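Local coordinates for outer membrane lipoprotein carrier protein LolA (Thermus thermophilus, PDB 2YZY) that probably carries lipoproteins toward the outer membrane by binding their acyl chains, at residues 9-21 against 147-159. Numbering follows the deposited sequence.
Sequences QEILDRVEKNLST and ELYILKADPRPLR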
loop_
_atom_site.group_PDB
_atom_site.type_symbol
_atom_site.label_atom_id
_atom_site.label_comp_id
_atom_site.label_asym_id
_atom_site.label_seq_id
_atom_site.Cartn_x
_atom_site.Cartn_y
_atom_site.Cartn_z
ATOM N N GLN A 9 -14.363 10.360 -6.129
ATOM C CA GLN A 9 -14.913 9.020 -6.285
ATOM C C GLN A 9 -14.697 8.513 -7.705
ATOM O O GLN A 9 -14.350 7.350 -7.911
ATOM C CB GLN A 9 -16.408 9.021 -5.958
ATOM C CG GLN A 9 -17.044 7.642 -5.982
ATOM C CD GLN A 9 -16.341 6.668 -5.056
ATOM O OE1 GLN A 9 -16.245 6.898 -3.850
ATOM N NE2 GLN A 9 -15.845 5.572 -5.618
ATOM N N GLU A 10 -14.898 9.390 -8.684
ATOM C CA GLU A 10 -14.716 9.024 -10.084
ATOM C C GLU A 10 -13.279 8.593 -10.346
ATOM O O GLU A 10 -13.027 7.624 -11.063
ATOM C CB GLU A 10 -15.062 10.203 -10.994
ATOM C CG GLU A 10 -14.749 9.949 -12.461
ATOM C CD GLU A 10 -15.057 11.143 -13.342
ATOM O OE1 GLU A 10 -14.504 12.233 -13.085
ATOM O OE2 GLU A 10 -15.850 10.990 -14.295
ATOM N N ILE A 11 -12.338 9.331 -9.768
ATOM C CA ILE A 11 -10.923 9.033 -9.937
ATOM C C ILE A 11 -10.576 7.693 -9.301
ATOM O O ILE A 11 -9.884 6.870 -9.904
ATOM C CB ILE A 11 -10.056 10.146 -9.313
ATOM C CG1 ILE A 11 -10.276 11.451 -10.082
ATOM C CG2 ILE A 11 -8.590 9.744 -9.327
ATOM C CD1 ILE A 11 -9.562 12.644 -9.495
ATOM N N LEU A 12 -11.061 7.475 -8.084
ATOM C CA LEU A 12 -10.800 6.225 -7.386
ATOM C C LEU A 12 -11.379 5.061 -8.182
ATOM O O LEU A 12 -10.778 3.990 -8.249
ATOM C CB LEU A 12 -11.406 6.258 -5.980
ATOM C CG LEU A 12 -10.803 7.283 -5.015
ATOM C CD1 LEU A 12 -11.484 7.168 -3.658
ATOM C CD2 LEU A 12 -9.306 7.045 -4.880
ATOM N N ASP A 13 -12.543 5.275 -8.792
ATOM C CA ASP A 13 -13.175 4.229 -9.588
ATOM C C ASP A 13 -12.304 3.879 -10.789
ATOM O O ASP A 13 -12.185 2.712 -11.157
ATOM C CB ASP A 13 -14.564 4.669 -10.070
ATOM C CG ASP A 13 -15.538 4.886 -8.926
ATOM O OD1 ASP A 13 -15.581 4.036 -8.012
ATOM O OD2 ASP A 13 -16.270 5.900 -8.947
ATOM N N ARG A 14 -11.696 4.894 -11.397
ATOM C CA ARG A 14 -10.824 4.688 -12.549
ATOM C C ARG A 14 -9.602 3.870 -12.139
ATOM O O ARG A 14 -9.142 3.003 -12.882
ATOM C CB ARG A 14 -10.365 6.031 -13.122
ATOM C CG ARG A 14 -11.472 6.858 -13.759
ATOM C CD ARG A 14 -10.933 8.187 -14.271
ATOM N NE ARG A 14 -11.959 8.978 -14.946
ATOM C CZ ARG A 14 -12.567 8.611 -16.070
ATOM N NH1 ARG A 14 -12.253 7.463 -16.656
ATOM N NH2 ARG A 14 -13.494 9.392 -16.609
ATOM N N VAL A 15 -9.082 4.157 -10.951
ATOM C CA VAL A 15 -7.920 3.447 -10.437
ATOM C C VAL A 15 -8.249 1.972 -10.237
ATOM O O VAL A 15 -7.503 1.100 -10.677
ATOM C CB VAL A 15 -7.455 4.040 -9.087
ATOM C CG1 VAL A 15 -6.355 3.170 -8.481
ATOM C CG2 VAL A 15 -6.944 5.460 -9.296
ATOM N N GLU A 16 -9.373 1.704 -9.579
ATOM C CA GLU A 16 -9.792 0.334 -9.310
ATOM C C GLU A 16 -9.905 -0.475 -10.595
ATOM O O GLU A 16 -9.434 -1.612 -10.665
ATOM C CB GLU A 16 -11.132 0.329 -8.571
ATOM C CG GLU A 16 -11.573 -1.053 -8.112
ATOM C CD GLU A 16 -12.744 -1.000 -7.149
ATOM O OE1 GLU A 16 -13.836 -0.550 -7.556
ATOM O OE2 GLU A 16 -12.570 -1.406 -5.980
ATOM N N LYS A 17 -10.525 0.111 -11.613
ATOM C CA LYS A 17 -10.678 -0.576 -12.890
ATOM C C LYS A 17 -9.335 -0.733 -13.596
ATOM O O LYS A 17 -9.065 -1.763 -14.213
ATOM C CB LYS A 17 -11.637 0.192 -13.807
ATOM C CG LYS A 17 -13.121 -0.114 -13.619
ATOM C CD LYS A 17 -13.719 0.520 -12.370
ATOM C CE LYS A 17 -13.435 -0.292 -11.120
ATOM N NZ LYS A 17 -14.115 0.300 -9.937
ATOM N N ASN A 18 -8.494 0.291 -13.492
ATOM C CA ASN A 18 -7.189 0.289 -14.139
ATOM C C ASN A 18 -6.191 -0.683 -13.514
ATOM O O ASN A 18 -5.217 -1.071 -14.157
ATOM C CB ASN A 18 -6.607 1.709 -14.130
ATOM C CG ASN A 18 -5.378 1.842 -15.006
ATOM O OD1 ASN A 18 -5.389 1.450 -16.174
ATOM N ND2 ASN A 18 -4.312 2.411 -14.452
ATOM N N LEU A 19 -6.433 -1.074 -12.265
ATOM C CA LEU A 19 -5.543 -2.003 -11.575
ATOM C C LEU A 19 -6.234 -3.333 -11.289
ATOM O O LEU A 19 -6.027 -3.936 -10.234
ATOM C CB LEU A 19 -5.052 -1.393 -10.261
ATOM C CG LEU A 19 -4.171 -0.146 -10.377
ATOM C CD1 LEU A 19 -3.805 0.354 -8.989
ATOM C CD2 LEU A 19 -2.920 -0.477 -11.178
ATOM N N SER A 20 -7.050 -3.786 -12.236
ATOM C CA SER A 20 -7.778 -5.042 -12.086
ATOM C C SER A 20 -6.938 -6.257 -12.482
ATOM O O SER A 20 -7.343 -7.396 -12.255
ATOM C CB SER A 20 -9.065 -5.001 -12.918
ATOM O OG SER A 20 -8.781 -4.812 -14.292
ATOM N N THR A 21 -5.774 -6.012 -13.079
ATOM C CA THR A 21 -4.871 -7.088 -13.482
ATOM C C THR A 21 -3.696 -7.098 -12.503
ATOM O O THR A 21 -3.471 -6.121 -11.792
ATOM C CB THR A 21 -4.349 -6.885 -14.921
ATOM O OG1 THR A 21 -3.764 -5.583 -15.042
ATOM C CG2 THR A 21 -5.489 -7.028 -15.927
ATOM N N GLU A 147 -3.246 13.405 2.034
ATOM C CA GLU A 147 -3.123 13.800 0.641
ATOM C C GLU A 147 -2.898 12.498 -0.113
ATOM O O GLU A 147 -2.097 11.664 0.312
ATOM C CB GLU A 147 -1.916 14.723 0.439
ATOM C CG GLU A 147 -1.977 16.019 1.238
ATOM C CD GLU A 147 -0.709 16.846 1.123
ATOM O OE1 GLU A 147 0.277 16.369 0.519
ATOM O OE2 GLU A 147 -0.692 17.979 1.648
ATOM N N LEU A 148 -3.620 12.315 -1.212
ATOM C CA LEU A 148 -3.474 11.125 -2.041
ATOM C C LEU A 148 -3.234 11.606 -3.464
ATOM O O LEU A 148 -4.054 12.328 -4.026
ATOM C CB LEU A 148 -4.741 10.262 -1.989
ATOM C CG LEU A 148 -4.760 9.035 -2.916
ATOM C CD1 LEU A 148 -3.566 8.134 -2.615
ATOM C CD2 LEU A 148 -6.060 8.263 -2.732
ATOM N N TYR A 149 -2.101 11.214 -4.036
ATOM C CA TYR A 149 -1.740 11.616 -5.391
ATOM C C TYR A 149 -1.939 10.464 -6.363
ATOM O O TYR A 149 -1.417 9.364 -6.155
ATOM C CB TYR A 149 -0.286 12.093 -5.405
ATOM C CG TYR A 149 -0.064 13.309 -4.536
ATOM C CD1 TYR A 149 -0.208 14.595 -5.054
ATOM C CD2 TYR A 149 0.250 13.176 -3.185
ATOM C CE1 TYR A 149 -0.044 15.721 -4.245
ATOM C CE2 TYR A 149 0.415 14.292 -2.368
ATOM C CZ TYR A 149 0.266 15.561 -2.907
ATOM O OH TYR A 149 0.426 16.669 -2.107
ATOM N N ILE A 150 -2.700 10.731 -7.422
ATOM C CA ILE A 150 -3.019 9.731 -8.438
ATOM C C ILE A 150 -2.523 10.148 -9.820
ATOM O O ILE A 150 -2.871 11.223 -10.315
ATOM C CB ILE A 150 -4.551 9.516 -8.530
ATOM C CG1 ILE A 150 -5.121 9.156 -7.153
ATOM C CG2 ILE A 150 -4.870 8.444 -9.572
ATOM C CD1 ILE A 150 -4.566 7.865 -6.554
ATOM N N LEU A 151 -1.711 9.295 -10.441
ATOM C CA LEU A 151 -1.188 9.567 -11.778
ATOM C C LEU A 151 -2.381 9.653 -12.736
ATOM O O LEU A 151 -3.256 8.791 -12.721
ATOM C CB LEU A 151 -0.243 8.438 -12.213
ATOM C CG LEU A 151 0.434 8.568 -13.583
ATOM C CD1 LEU A 151 1.340 9.784 -13.600
ATOM C CD2 LEU A 151 1.245 7.311 -13.873
ATOM N N LYS A 152 -2.421 10.692 -13.567
ATOM C CA LYS A 152 -3.536 10.864 -14.501
ATOM C C LYS A 152 -3.504 9.967 -15.740
ATOM O O LYS A 152 -4.509 9.341 -16.076
ATOM C CB LYS A 152 -3.631 12.328 -14.951
ATOM C CG LYS A 152 -4.044 13.296 -13.850
ATOM C CD LYS A 152 -4.143 14.731 -14.362
ATOM C CE LYS A 152 -5.240 14.889 -15.404
ATOM N NZ LYS A 152 -5.330 16.292 -15.907
ATOM N N ALA A 153 -2.357 9.910 -16.411
ATOM C CA ALA A 153 -2.206 9.117 -17.633
ATOM C C ALA A 153 -2.471 7.624 -17.458
ATOM O O ALA A 153 -3.005 6.972 -18.356
ATOM C CB ALA A 153 -0.815 9.331 -18.212
ATOM N N ASP A 154 -2.082 7.087 -16.308
ATOM C CA ASP A 154 -2.276 5.673 -16.001
ATOM C C ASP A 154 -2.704 5.640 -14.538
ATOM O O ASP A 154 -1.890 5.398 -13.647
ATOM C CB ASP A 154 -0.963 4.911 -16.216
ATOM C CG ASP A 154 -1.089 3.423 -15.933
ATOM O OD1 ASP A 154 -2.147 2.841 -16.247
ATOM O OD2 ASP A 154 -0.121 2.833 -15.410
ATOM N N PRO A 155 -3.997 5.897 -14.277
ATOM C CA PRO A 155 -4.608 5.931 -12.944
ATOM C C PRO A 155 -4.119 4.910 -11.927
ATOM O O PRO A 155 -4.501 3.741 -11.965
ATOM C CB PRO A 155 -6.093 5.784 -13.247
ATOM C CG PRO A 155 -6.223 6.533 -14.531
ATOM C CD PRO A 155 -5.036 6.030 -15.318
ATOM N N ARG A 156 -3.277 5.378 -11.011
ATOM C CA ARG A 156 -2.726 4.552 -9.945
ATOM C C ARG A 156 -2.126 5.494 -8.905
ATOM O O ARG A 156 -1.743 6.622 -9.225
ATOM C CB ARG A 156 -1.657 3.599 -10.492
ATOM C CG ARG A 156 -0.398 4.258 -11.030
ATOM C CD ARG A 156 0.459 3.233 -11.774
ATOM N NE ARG A 156 1.713 3.794 -12.270
ATOM C CZ ARG A 156 2.759 4.100 -11.505
ATOM N NH1 ARG A 156 2.713 3.900 -10.195
ATOM N NH2 ARG A 156 3.854 4.612 -12.054
ATOM N N PRO A 157 -2.051 5.050 -7.642
ATOM C CA PRO A 157 -1.500 5.877 -6.567
ATOM C C PRO A 157 0.000 6.096 -6.689
ATOM O O PRO A 157 0.750 5.188 -7.049
ATOM C CB PRO A 157 -1.851 5.095 -5.297
ATOM C CG PRO A 157 -2.970 4.175 -5.727
ATOM C CD PRO A 157 -2.556 3.775 -7.109
ATOM N N LEU A 158 0.436 7.311 -6.383
ATOM C CA LEU A 158 1.851 7.633 -6.445
ATOM C C LEU A 158 2.392 8.036 -5.085
ATOM O O LEU A 158 3.582 7.863 -4.811
ATOM C CB LEU A 158 2.103 8.789 -7.416
ATOM C CG LEU A 158 1.874 8.556 -8.906
ATOM C CD1 LEU A 158 2.104 9.859 -9.661
ATOM C CD2 LEU A 158 2.820 7.474 -9.400
ATOM N N ARG A 159 1.522 8.564 -4.230
ATOM C CA ARG A 159 1.973 9.047 -2.932
ATOM C C ARG A 159 0.838 9.232 -1.930
ATOM O O ARG A 159 -0.255 9.672 -2.288
ATOM C CB ARG A 159 2.694 10.385 -3.148
ATOM C CG ARG A 159 3.394 10.974 -1.941
ATOM C CD ARG A 159 3.976 12.327 -2.315
ATOM N NE ARG A 159 4.832 12.886 -1.276
ATOM C CZ ARG A 159 5.396 14.087 -1.357
ATOM N NH1 ARG A 159 5.190 14.843 -2.427
ATOM N NH2 ARG A 159 6.166 14.530 -0.370
#
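The amide of Asn-18 and the carboxylate of Asp-154 meet with their planes nearly perpendicular, 89° apart, OD1 of Asp-154 lying in the amide plane and the donor standing above the carboxylate plane. ND2 of Asn-18 sends one N-H to Asp-154 OD1 at 2.8 Å, in a nearly straight bond. Its second N-H goes to the backbone O of Pro-155, also at 2.8 Å; both acceptors lie close to the amide plane, whereas the donor stands above the plane of the carbonyl. With CG anti to the backbone N (chi1 -169°), the amide is carried from the last turn of the helix to the 152-155 turn, and the two bonds together fix its rotation. A leucine at Asn-18 would probably leave the Pro-155 carbonyl and one approach to Asp-154 OD1 without their N-H donor. At the edge of the Arg-156 guanidinium, in its plane, lies Asp-154 OD2, a long salt bridge at 3.8 Å from NE.

Beside these two bonds the contact is apolar. Val-15 spreads its two methyls over the hairpin: its side chain crosses that of Ile-150 obliquely, CG2 to CG2 at 3.6 Å, while CG1 meets Pro-157 CD at 4.1 Å. Leu-19 CD1 meets the same Pro-157 CD at 4.1 Å. One turn before Val-15, Ile-11 slides past Ile-150, their CG2 methyls 3.9 Å apart.

Helix 7-18 thus lies across the end of the hairpin of strands 145-151 and 156-163; the axis of 9-18 runs at 56° to that of 147-151, closest approach 10.1 Å, consistent with the helix-covered, curved antiparallel sheet of LolA-like proteins. Trp-131 of strand 128-136 and Leu-119 of strand 116-125 also pack on Ile-11, Phe-178 touches Leu-19, and Arg-180 of strand 169-180 binds both Asp-154 OD1 and the carbonyl of Asn-18.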